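Local atomic coordinates of lipopolysaccharide heptosyltransferase 2 (Escherichia coli, PDB entry 1PSW), a protein that catalyses transfer of the second heptose from ADP-L-glycero-beta-D-manno-heptose to the heptosyl-Kdo2-lipid A module during assembly of the lipopolysaccharide core. Residues 195-201 with 323-328; 204-209 with 332-336; 283-289 with 302-308. All coordinates share one frame; numbering follows the deposited sequence.

Interaction 1: residues 195-201 with 323-328; sequences KRWPHYH and YHQSLI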
loop_
_atom_site.group_PDB
_atom_site.type_symbol
_atom_site.label_atom_id
_atom_site.label_comp_id
_atom_site.label_asym_id
_atom_site.label_seq_id
_atom_site.Cartn_x
_atom_site.Cartn_y
_atom_site.Cartn_z
ATOM N N LYS A 195 -14.011 -3.142 8.808
ATOM C CA LYS A 195 -13.790 -2.746 7.427
ATOM C C LYS A 195 -13.671 -3.924 6.470
ATOM O O LYS A 195 -13.399 -3.739 5.286
ATOM C CB LYS A 195 -12.546 -1.859 7.340
ATOM C CG LYS A 195 -12.694 -0.596 8.164
ATOM C CD LYS A 195 -11.547 0.365 7.967
ATOM C CE LYS A 195 -11.756 1.618 8.807
ATOM N NZ LYS A 195 -10.714 2.642 8.532
ATOM N N ARG A 196 -13.901 -5.132 6.966
ATOM C CA ARG A 196 -13.789 -6.304 6.112
ATOM C C ARG A 196 -15.098 -6.787 5.508
ATOM O O ARG A 196 -16.123 -6.870 6.184
ATOM C CB ARG A 196 -13.161 -7.473 6.876
ATOM C CG ARG A 196 -11.689 -7.304 7.185
ATOM C CD ARG A 196 -11.080 -8.625 7.630
ATOM N NE ARG A 196 -10.908 -8.706 9.069
ATOM C CZ ARG A 196 -10.652 -9.829 9.734
ATOM N NH1 ARG A 196 -10.539 -10.985 9.088
ATOM N NH2 ARG A 196 -10.508 -9.792 11.054
ATOM N N TRP A 197 -15.067 -7.086 4.217
ATOM C CA TRP A 197 -16.250 -7.632 3.571
ATOM C C TRP A 197 -16.285 -9.026 4.197
ATOM O O TRP A 197 -15.236 -9.642 4.387
ATOM C CB TRP A 197 -16.033 -7.727 2.071
ATOM C CG TRP A 197 -17.277 -7.911 1.284
ATOM C CD1 TRP A 197 -18.474 -7.291 1.474
ATOM C CD2 TRP A 197 -17.418 -8.708 0.103
ATOM N NE1 TRP A 197 -19.357 -7.638 0.468
ATOM C CE2 TRP A 197 -18.728 -8.497 -0.388
ATOM C CE3 TRP A 197 -16.550 -9.552 -0.608
ATOM C CZ2 TRP A 197 -19.203 -9.132 -1.535
ATOM C CZ3 TRP A 197 -17.025 -10.181 -1.759
ATOM C CH2 TRP A 197 -18.336 -9.953 -2.215
ATOM N N PRO A 198 -17.478 -9.539 4.542
ATOM C CA PRO A 198 -17.613 -10.868 5.160
ATOM C C PRO A 198 -16.930 -12.036 4.447
ATOM O O PRO A 198 -16.981 -12.156 3.221
ATOM C CB PRO A 198 -19.121 -11.060 5.229
ATOM C CG PRO A 198 -19.620 -9.664 5.439
ATOM C CD PRO A 198 -18.785 -8.864 4.458
ATOM N N HIS A 199 -16.303 -12.902 5.237
ATOM C CA HIS A 199 -15.635 -14.076 4.701
ATOM C C HIS A 199 -16.579 -14.899 3.821
ATOM O O HIS A 199 -16.161 -15.455 2.802
ATOM C CB HIS A 199 -15.095 -14.966 5.835
ATOM C CG HIS A 199 -16.145 -15.472 6.778
ATOM N ND1 HIS A 199 -16.643 -14.716 7.818
ATOM C CD2 HIS A 199 -16.800 -16.658 6.831
ATOM C CE1 HIS A 199 -17.558 -15.411 8.470
ATOM N NE2 HIS A 199 -17.673 -16.594 7.891
ATOM N N TYR A 200 -17.850 -14.995 4.201
ATOM C CA TYR A 200 -18.785 -15.778 3.397
ATOM C C TYR A 200 -19.149 -15.093 2.090
ATOM O O TYR A 200 -19.516 -15.759 1.121
ATOM C CB TYR A 200 -20.044 -16.114 4.201
ATOM C CG TYR A 200 -20.621 -14.962 4.985
ATOM C CD1 TYR A 200 -21.543 -14.091 4.411
ATOM C CD2 TYR A 200 -20.262 -14.763 6.314
ATOM C CE1 TYR A 200 -22.099 -13.051 5.145
ATOM C CE2 TYR A 200 -20.802 -13.737 7.054
ATOM C CZ TYR A 200 -21.721 -12.884 6.467
ATOM O OH TYR A 200 -22.255 -11.875 7.220
ATOM N N HIS A 201 -19.069 -13.766 2.050
ATOM C CA HIS A 201 -19.350 -13.075 0.798
ATOM C C HIS A 201 -18.185 -13.349 -0.155
ATOM O O HIS A 201 -18.399 -13.590 -1.344
ATOM C CB HIS A 201 -19.526 -11.569 1.006
ATOM C CG HIS A 201 -20.894 -11.184 1.493
ATOM N ND1 HIS A 201 -21.958 -12.055 1.477
ATOM C CD2 HIS A 201 -21.359 -10.023 2.010
ATOM C CE1 HIS A 201 -23.029 -11.447 1.969
ATOM N NE2 HIS A 201 -22.692 -10.218 2.297
ATOM N N TYR A 323 -18.345 -7.593 11.964
ATOM C CA TYR A 323 -18.572 -6.990 10.660
ATOM C C TYR A 323 -19.574 -5.845 10.782
ATOM O O TYR A 323 -20.384 -5.800 11.711
ATOM C CB TYR A 323 -19.140 -8.024 9.692
ATOM C CG TYR A 323 -18.197 -9.155 9.341
ATOM C CD1 TYR A 323 -16.948 -8.897 8.772
ATOM C CD2 TYR A 323 -18.576 -10.483 9.522
ATOM C CE1 TYR A 323 -16.100 -9.939 8.386
ATOM C CE2 TYR A 323 -17.743 -11.529 9.140
ATOM C CZ TYR A 323 -16.504 -11.251 8.569
ATOM O OH TYR A 323 -15.683 -12.285 8.169
ATOM N N HIS A 324 -19.521 -4.932 9.818
ATOM C CA HIS A 324 -20.413 -3.786 9.789
ATOM C C HIS A 324 -21.536 -4.064 8.800
ATOM O O HIS A 324 -21.312 -4.650 7.741
ATOM C CB HIS A 324 -19.640 -2.527 9.381
ATOM C CG HIS A 324 -20.334 -1.251 9.741
ATOM N ND1 HIS A 324 -21.361 -0.718 8.990
ATOM C CD2 HIS A 324 -20.183 -0.427 10.805
ATOM C CE1 HIS A 324 -21.812 0.375 9.577
ATOM N NE2 HIS A 324 -21.115 0.573 10.682
ATOM N N GLN A 325 -22.746 -3.637 9.146
ATOM C CA GLN A 325 -23.904 -3.865 8.286
ATOM C C GLN A 325 -23.719 -3.319 6.873
ATOM O O GLN A 325 -24.190 -3.915 5.901
ATOM C CB GLN A 325 -25.156 -3.235 8.904
ATOM C CG GLN A 325 -26.452 -3.688 8.255
ATOM C CD GLN A 325 -26.690 -5.170 8.454
ATOM O OE1 GLN A 325 -26.632 -5.668 9.579
ATOM N NE2 GLN A 325 -26.962 -5.883 7.367
ATOM N N SER A 326 -23.031 -2.189 6.761
ATOM C CA SER A 326 -22.808 -1.562 5.459
ATOM C C SER A 326 -22.034 -2.449 4.486
ATOM O O SER A 326 -22.195 -2.326 3.272
ATOM C CB SER A 326 -22.092 -0.215 5.629
ATOM O OG SER A 326 -20.810 -0.367 6.213
ATOM N N LEU A 327 -21.189 -3.331 5.018
ATOM C CA LEU A 327 -20.412 -4.244 4.186
ATOM C C LEU A 327 -21.191 -5.540 3.980
ATOM O O LEU A 327 -21.135 -6.149 2.911
ATOM C CB LEU A 327 -19.048 -4.522 4.827
ATOM C CG LEU A 327 -17.962 -3.501 4.407
ATOM C CD1 LEU A 327 -16.765 -3.558 5.333
ATOM C CD2 LEU A 327 -17.537 -3.797 2.971
ATOM N N ILE A 328 -21.913 -5.963 5.011
ATOM C CA ILE A 328 -22.730 -7.161 4.907
ATOM C C ILE A 328 -23.770 -6.917 3.808
ATOM O O ILE A 328 -24.099 -7.825 3.049
ATOM C CB ILE A 328 -23.441 -7.464 6.250
ATOM C CG1 ILE A 328 -22.409 -7.940 7.276
ATOM C CG2 ILE A 328 -24.531 -8.508 6.048
ATOM C CD1 ILE A 328 -22.923 -8.025 8.702
HETATM O O HOH W 1 -17.471 -5.241 7.887
#
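In the C-terminal Rossmann-like domain of this GT-B glycosyltransferase, the loop that leads into helix 199-211 packs against the short helix 325-328, with Y323 and L327 reaching across to W197 and P198. P198 holds the N-cap position of its helix and H324 that of the short one, where H324 ND1 accepts from S326 N. The Y323 ring lies along the loop: P198 CA sits over one of its faces, 3.9 Å from the ring centroid, in a CH-pi contact. At the far end of that ring, Y323 OH meets H199 ND1 at 2.6 Å in a nearly straight hydrogen bond (169°), within the imidazole plane; either atom could be the donor. The two rings meet rim to rim, neither covering the other. H199 reaches the hydroxyl because its CG stands between the backbone N and the carbonyl carbon (chi1 60°).

Deeper in, L327 CD1 presses on the backbone of K195, 3.3 Å from its C atom, while L327 CD2 lies 3.9 Å from W197 CD1. The indole turns its edge to L327 O, and W197 NE1 donates a hydrogen bond to I330 O, just beyond the helix. H201 CB covers one indole face. A water bridges the two segments, donating to R196 O and accepting from H324 N. P198 CG touches I328 CG1 at 3.8 Å, the side chains crossing at about a right angle. At the end of the short helix, I328 O accepts from H201 NE2 over 2.9 Å, lying 8° out of the imidazole plane.

Interaction 2: residues 204-209 with 332-336; sequences ELAKQL and PQRVL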
loop_
_atom_site.group_PDB
_atom_site.type_symbol
_atom_site.label_atom_id
_atom_site.label_comp_id
_atom_site.label_asym_id
_atom_site.label_seq_id
_atom_site.Cartn_x
_atom_site.Cartn_y
_atom_site.Cartn_z
ATOM N N GLU A 204 -18.725 -16.835 -1.605
ATOM C CA GLU A 204 -19.771 -16.868 -2.619
ATOM C C GLU A 204 -19.236 -16.281 -3.928
ATOM O O GLU A 204 -19.489 -16.809 -5.013
ATOM C CB GLU A 204 -20.988 -16.070 -2.136
ATOM C CG GLU A 204 -22.119 -15.915 -3.148
ATOM C CD GLU A 204 -22.604 -17.243 -3.699
ATOM O OE1 GLU A 204 -22.882 -18.161 -2.896
ATOM O OE2 GLU A 204 -22.719 -17.367 -4.939
ATOM N N LEU A 205 -18.486 -15.187 -3.826
ATOM C CA LEU A 205 -17.915 -14.556 -5.015
ATOM C C LEU A 205 -16.925 -15.496 -5.696
ATOM O O LEU A 205 -16.842 -15.543 -6.924
ATOM C CB LEU A 205 -17.208 -13.239 -4.654
ATOM C CG LEU A 205 -16.586 -12.478 -5.843
ATOM C CD1 LEU A 205 -17.654 -12.189 -6.889
ATOM C CD2 LEU A 205 -15.953 -11.179 -5.371
ATOM N N ALA A 206 -16.164 -16.235 -4.896
ATOM C CA ALA A 206 -15.191 -17.168 -5.452
ATOM C C ALA A 206 -15.908 -18.279 -6.228
ATOM O O ALA A 206 -15.473 -18.672 -7.316
ATOM C CB ALA A 206 -14.332 -17.765 -4.336
ATOM N N LYS A 207 -17.009 -18.783 -5.676
ATOM C CA LYS A 207 -17.768 -19.841 -6.344
ATOM C C LYS A 207 -18.245 -19.353 -7.703
ATOM O O LYS A 207 -18.182 -20.075 -8.701
ATOM C CB LYS A 207 -18.990 -20.248 -5.514
ATOM C CG LYS A 207 -18.653 -20.843 -4.175
ATOM C CD LYS A 207 -19.912 -21.193 -3.403
ATOM C CE LYS A 207 -19.555 -21.733 -2.036
ATOM N NZ LYS A 207 -20.743 -21.943 -1.169
ATOM N N GLN A 208 -18.736 -18.120 -7.733
ATOM C CA GLN A 208 -19.234 -17.521 -8.965
ATOM C C GLN A 208 -18.120 -17.342 -9.999
ATOM O O GLN A 208 -18.326 -17.579 -11.190
ATOM C CB GLN A 208 -19.855 -16.158 -8.665
ATOM C CG GLN A 208 -21.040 -16.184 -7.728
ATOM C CD GLN A 208 -22.306 -16.670 -8.396
ATOM O OE1 GLN A 208 -22.495 -17.870 -8.612
ATOM N NE2 GLN A 208 -23.175 -15.731 -8.756
ATOM N N LEU A 209 -16.951 -16.901 -9.537
ATOM C CA LEU A 209 -15.813 -16.675 -10.428
ATOM C C LEU A 209 -15.234 -17.979 -10.972
ATOM O O LEU A 209 -14.890 -18.076 -12.151
ATOM C CB LEU A 209 -14.721 -15.871 -9.707
ATOM C CG LEU A 209 -15.037 -14.387 -9.481
ATOM C CD1 LEU A 209 -13.982 -13.735 -8.584
ATOM C CD2 LEU A 209 -15.104 -13.688 -10.825
ATOM N N PRO A 332 -22.521 -10.292 -3.135
ATOM C CA PRO A 332 -21.511 -10.831 -4.047
ATOM C C PRO A 332 -21.923 -10.570 -5.496
ATOM O O PRO A 332 -21.074 -10.404 -6.368
ATOM C CB PRO A 332 -21.511 -12.318 -3.713
ATOM C CG PRO A 332 -21.797 -12.310 -2.244
ATOM C CD PRO A 332 -22.922 -11.312 -2.149
ATOM N N GLN A 333 -23.231 -10.532 -5.747
ATOM C CA GLN A 333 -23.732 -10.286 -7.099
ATOM C C GLN A 333 -23.412 -8.864 -7.554
ATOM O O GLN A 333 -23.056 -8.646 -8.707
ATOM C CB GLN A 333 -25.242 -10.528 -7.171
ATOM C CG GLN A 333 -25.802 -10.452 -8.586
ATOM C CD GLN A 333 -25.093 -11.398 -9.549
ATOM O OE1 GLN A 333 -25.035 -12.611 -9.328
ATOM N NE2 GLN A 333 -24.552 -10.842 -10.627
ATOM N N ARG A 334 -23.534 -7.894 -6.652
ATOM C CA ARG A 334 -23.227 -6.509 -7.003
ATOM C C ARG A 334 -21.747 -6.406 -7.377
ATOM O O ARG A 334 -21.389 -5.806 -8.393
ATOM C CB ARG A 334 -23.533 -5.572 -5.827
ATOM C CG ARG A 334 -23.156 -4.116 -6.063
ATOM C CD ARG A 334 -23.306 -3.301 -4.782
ATOM N NE ARG A 334 -24.703 -3.153 -4.363
ATOM C CZ ARG A 334 -25.495 -2.150 -4.730
ATOM N NH1 ARG A 334 -25.033 -1.195 -5.526
ATOM N NH2 ARG A 334 -26.749 -2.099 -4.299
ATOM N N VAL A 335 -20.895 -7.008 -6.552
ATOM C CA VAL A 335 -19.452 -6.999 -6.774
ATOM C C VAL A 335 -19.081 -7.746 -8.054
ATOM O O VAL A 335 -18.247 -7.288 -8.841
ATOM C CB VAL A 335 -18.706 -7.630 -5.565
ATOM C CG1 VAL A 335 -17.197 -7.663 -5.822
ATOM C CG2 VAL A 335 -18.996 -6.819 -4.305
ATOM N N LEU A 336 -19.709 -8.896 -8.266
ATOM C CA LEU A 336 -19.438 -9.697 -9.456
ATOM C C LEU A 336 -19.733 -8.912 -10.735
ATOM O O LEU A 336 -18.979 -8.980 -11.705
ATOM C CB LEU A 336 -20.274 -10.978 -9.434
ATOM C CG LEU A 336 -20.146 -11.885 -10.657
ATOM C CD1 LEU A 336 -18.709 -12.377 -10.799
ATOM C CD2 LEU A 336 -21.105 -13.059 -10.513
#
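L336 is the bump that settles into a hollow on the face of segment 204-209, among L205, Q208 and L209. These are positions i, i+3 and i+4 of one helix face, and each takes a different part of the leucine: L205 CD1 meets L336 CB at 3.8 Å, L209 CD2 meets L336 CD1 at 3.8 Å, and Q208 CB lies against L336 CD2. With its CG opposite the backbone N (chi1 177°), L336 leans across to them. L205 answers from the opposing helix, fitting between P332, V335 and L336; its CD2 touches V335 CG1 at 3.8 Å, and its CD1 lies near P332 O.

At the near end P332 CB and E204 CG are 3.7 Å apart, so the glutamate's methylene part packs. The axes of the two short segments approach to 9.7 Å, with a signed crossing angle of -48°. Both helices lie on the same side of the domain's parallel sheet: L205 and V335 both reach V266 of strand 264-268. L205, L209 and V335 form the sheet side; at the rim the Q208 and Q333 amides lie nearly perpendicular, NE2 to OE1 3.7 Å, without a hydrogen bond, so the contact depends on close apolar fit rather than on directed polar bonds.

Interaction 3: residues 283-289 with 302-308; sequences LVALYGP and ARVIRLI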
loop_
_atom_site.group_PDB
_atom_site.type_symbol
_atom_site.label_atom_id
_atom_site.label_comp_id
_atom_site.label_asym_id
_atom_site.label_seq_id
_atom_site.Cartn_x
_atom_site.Cartn_y
_atom_site.Cartn_z
ATOM N N LEU A 283 -9.452 -3.118 -10.281
ATOM C CA LEU A 283 -9.727 -3.430 -8.893
ATOM C C LEU A 283 -11.061 -2.897 -8.409
ATOM O O LEU A 283 -11.525 -1.846 -8.838
ATOM C CB LEU A 283 -8.582 -2.887 -8.026
ATOM C CG LEU A 283 -8.755 -2.717 -6.518
ATOM C CD1 LEU A 283 -7.563 -3.290 -5.759
ATOM C CD2 LEU A 283 -8.916 -1.237 -6.226
ATOM N N VAL A 284 -11.687 -3.657 -7.523
ATOM C CA VAL A 284 -12.962 -3.265 -6.939
ATOM C C VAL A 284 -12.674 -3.158 -5.445
ATOM O O VAL A 284 -12.300 -4.147 -4.811
ATOM C CB VAL A 284 -14.055 -4.334 -7.181
ATOM C CG1 VAL A 284 -15.354 -3.910 -6.502
ATOM C CG2 VAL A 284 -14.284 -4.518 -8.669
ATOM N N ALA A 285 -12.836 -1.958 -4.897
ATOM C CA ALA A 285 -12.583 -1.690 -3.490
ATOM C C ALA A 285 -13.894 -1.530 -2.722
ATOM O O ALA A 285 -14.710 -0.664 -3.029
ATOM C CB ALA A 285 -11.727 -0.438 -3.356
ATOM N N LEU A 286 -14.082 -2.384 -1.720
ATOM C CA LEU A 286 -15.295 -2.394 -0.912
ATOM C C LEU A 286 -15.181 -1.612 0.388
ATOM O O LEU A 286 -14.357 -1.932 1.253
ATOM C CB LEU A 286 -15.683 -3.840 -0.618
ATOM C CG LEU A 286 -15.636 -4.745 -1.855
ATOM C CD1 LEU A 286 -16.071 -6.153 -1.464
ATOM C CD2 LEU A 286 -16.552 -4.193 -2.960
ATOM N N TYR A 287 -16.026 -0.596 0.528
ATOM C CA TYR A 287 -16.032 0.250 1.719
ATOM C C TYR A 287 -17.307 0.130 2.540
ATOM O O TYR A 287 -18.395 -0.069 2.003
ATOM C CB TYR A 287 -15.859 1.716 1.329
ATOM C CG TYR A 287 -14.466 2.088 0.889
ATOM C CD1 TYR A 287 -13.978 1.708 -0.364
ATOM C CD2 TYR A 287 -13.636 2.832 1.725
ATOM C CE1 TYR A 287 -12.694 2.068 -0.770
ATOM C CE2 TYR A 287 -12.354 3.195 1.329
ATOM C CZ TYR A 287 -11.890 2.815 0.084
ATOM O OH TYR A 287 -10.626 3.193 -0.320
ATOM N N GLY A 288 -17.144 0.267 3.849
ATOM C CA GLY A 288 -18.266 0.198 4.759
ATOM C C GLY A 288 -18.247 1.399 5.692
ATOM O O GLY A 288 -18.617 2.499 5.280
ATOM N N PRO A 289 -17.802 1.237 6.948
ATOM C CA PRO A 289 -17.776 2.372 7.874
ATOM C C PRO A 289 -16.781 3.475 7.501
ATOM O O PRO A 289 -16.977 4.633 7.868
ATOM C CB PRO A 289 -17.452 1.710 9.208
ATOM C CG PRO A 289 -16.546 0.592 8.799
ATOM C CD PRO A 289 -17.270 0.024 7.592
ATOM N N ALA A 302 -9.606 1.542 -10.999
ATOM C CA ALA A 302 -10.229 1.161 -9.735
ATOM C C ALA A 302 -11.669 1.676 -9.659
ATOM O O ALA A 302 -12.008 2.715 -10.229
ATOM C CB ALA A 302 -9.422 1.720 -8.568
ATOM N N ARG A 303 -12.513 0.925 -8.962
ATOM C CA ARG A 303 -13.901 1.298 -8.752
ATOM C C ARG A 303 -14.155 1.067 -7.269
ATOM O O ARG A 303 -13.686 0.079 -6.691
ATOM C CB ARG A 303 -14.851 0.434 -9.589
ATOM C CG ARG A 303 -14.730 0.648 -11.099
ATOM C CD ARG A 303 -15.023 2.098 -11.485
ATOM N NE ARG A 303 -15.028 2.309 -12.933
ATOM C CZ ARG A 303 -13.939 2.386 -13.696
ATOM N NH1 ARG A 303 -12.730 2.272 -13.158
ATOM N NH2 ARG A 303 -14.062 2.582 -15.004
ATOM N N VAL A 304 -14.883 1.992 -6.657
ATOM C CA VAL A 304 -15.196 1.911 -5.242
ATOM C C VAL A 304 -16.676 1.665 -5.042
ATOM O O VAL A 304 -17.517 2.295 -5.685
ATOM C CB VAL A 304 -14.808 3.211 -4.508
ATOM C CG1 VAL A 304 -15.475 3.251 -3.139
ATOM C CG2 VAL A 304 -13.280 3.289 -4.350
ATOM N N ILE A 305 -16.994 0.729 -4.160
ATOM C CA ILE A 305 -18.382 0.427 -3.850
ATOM C C ILE A 305 -18.602 0.711 -2.374
ATOM O O ILE A 305 -17.888 0.190 -1.514
ATOM C CB ILE A 305 -18.718 -1.046 -4.126
ATOM C CG1 ILE A 305 -18.451 -1.364 -5.605
ATOM C CG2 ILE A 305 -20.184 -1.324 -3.780
ATOM C CD1 ILE A 305 -18.728 -2.804 -5.984
ATOM N N ARG A 306 -19.577 1.567 -2.086
ATOM C CA ARG A 306 -19.927 1.926 -0.713
ATOM C C ARG A 306 -21.406 2.277 -0.723
ATOM O O ARG A 306 -21.860 3.051 -1.567
ATOM C CB ARG A 306 -19.119 3.126 -0.210
ATOM C CG ARG A 306 -19.237 3.311 1.302
ATOM C CD ARG A 306 -18.625 4.613 1.795
ATOM N NE ARG A 306 -18.651 4.697 3.256
ATOM C CZ ARG A 306 -18.522 5.826 3.952
ATOM N NH1 ARG A 306 -18.360 6.985 3.325
ATOM N NH2 ARG A 306 -18.550 5.799 5.279
ATOM N N LEU A 307 -22.160 1.708 0.208
ATOM C CA LEU A 307 -23.596 1.946 0.258
ATOM C C LEU A 307 -24.015 3.068 1.199
ATOM O O LEU A 307 -25.123 3.585 1.090
ATOM C CB LEU A 307 -24.309 0.649 0.648
ATOM C CG LEU A 307 -24.014 -0.553 -0.260
ATOM C CD1 LEU A 307 -24.723 -1.781 0.278
ATOM C CD2 LEU A 307 -24.456 -0.256 -1.686
ATOM N N ILE A 308 -23.138 3.441 2.124
ATOM C CA ILE A 308 -23.458 4.503 3.074
ATOM C C ILE A 308 -22.571 5.733 2.895
ATOM O O ILE A 308 -21.644 5.731 2.083
ATOM C CB ILE A 308 -23.333 3.999 4.529
ATOM C CG1 ILE A 308 -21.901 3.529 4.801
ATOM C CG2 ILE A 308 -24.310 2.860 4.765
ATOM C CD1 ILE A 308 -21.632 3.209 6.252
HETATM O O HOH W 2 -21.096 -0.025 2.123
#
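The carbonyl oxygen of G288 is gripped by the guanidinium of R306, beside two parallel strands of the Rossmann-like C-terminal domain. R306 NE donates over 3.0 Å at 159°, with G288 O near the guanidinium plane; NH2 adds a weak second bond to the same oxygen and also hydrogen-bonds G310 O. The arginine runs extended from CG to NE, passing Y287 CB on the way. An alanine here would remove the guanidinium and is likely to leave the carbonyl oxygens of G288 and G310 without these partners and the loop after strand 283-287 freer to move.

Behind this, strands 283-287 and 302-306 pair in register, 302-306 being the outermost strand of the sheet. The bonds run R303 N to L283 O, A285 N to R303 O (2.8 Å, 174°), I305 N to A285 O and Y287 N to I305 O. On the face toward helix 332-347, I305 CD1 packs against both V284 CG1 (3.6 Å) and L286 CD2 (4.0 Å). On the other face, toward helix 271-278, Y287 lies against V304, with Y287 CD1 3.5 Å from V304 CG1. Past the last strand bond, a water donates to Y287 O and accepts from L307 N at 2.8 Å.

Overall arrangement
Coming from the N terminus, the chain completes the first parallel sheet before it reaches 195-201 and then 204-209, at the start and middle of helix 199-211. It next builds further strands of the second sheet, and interaction 3 closes the shortest loop, 283-289 to 302-308, at that sheet's edge. Only then do 323-328 and 332-336 return to helix 199-211, so interactions 1 and 2 cross along the chain, and both long loops enclose interaction 3. W197 joins them physically: its ring touches V335 and L205 of interaction 2 and L286 of interaction 3. Interactions 1 and 2 tie the C-terminal helices to helix 199-211 and the loop before it; interaction 3 adds the edge strand to the sheet.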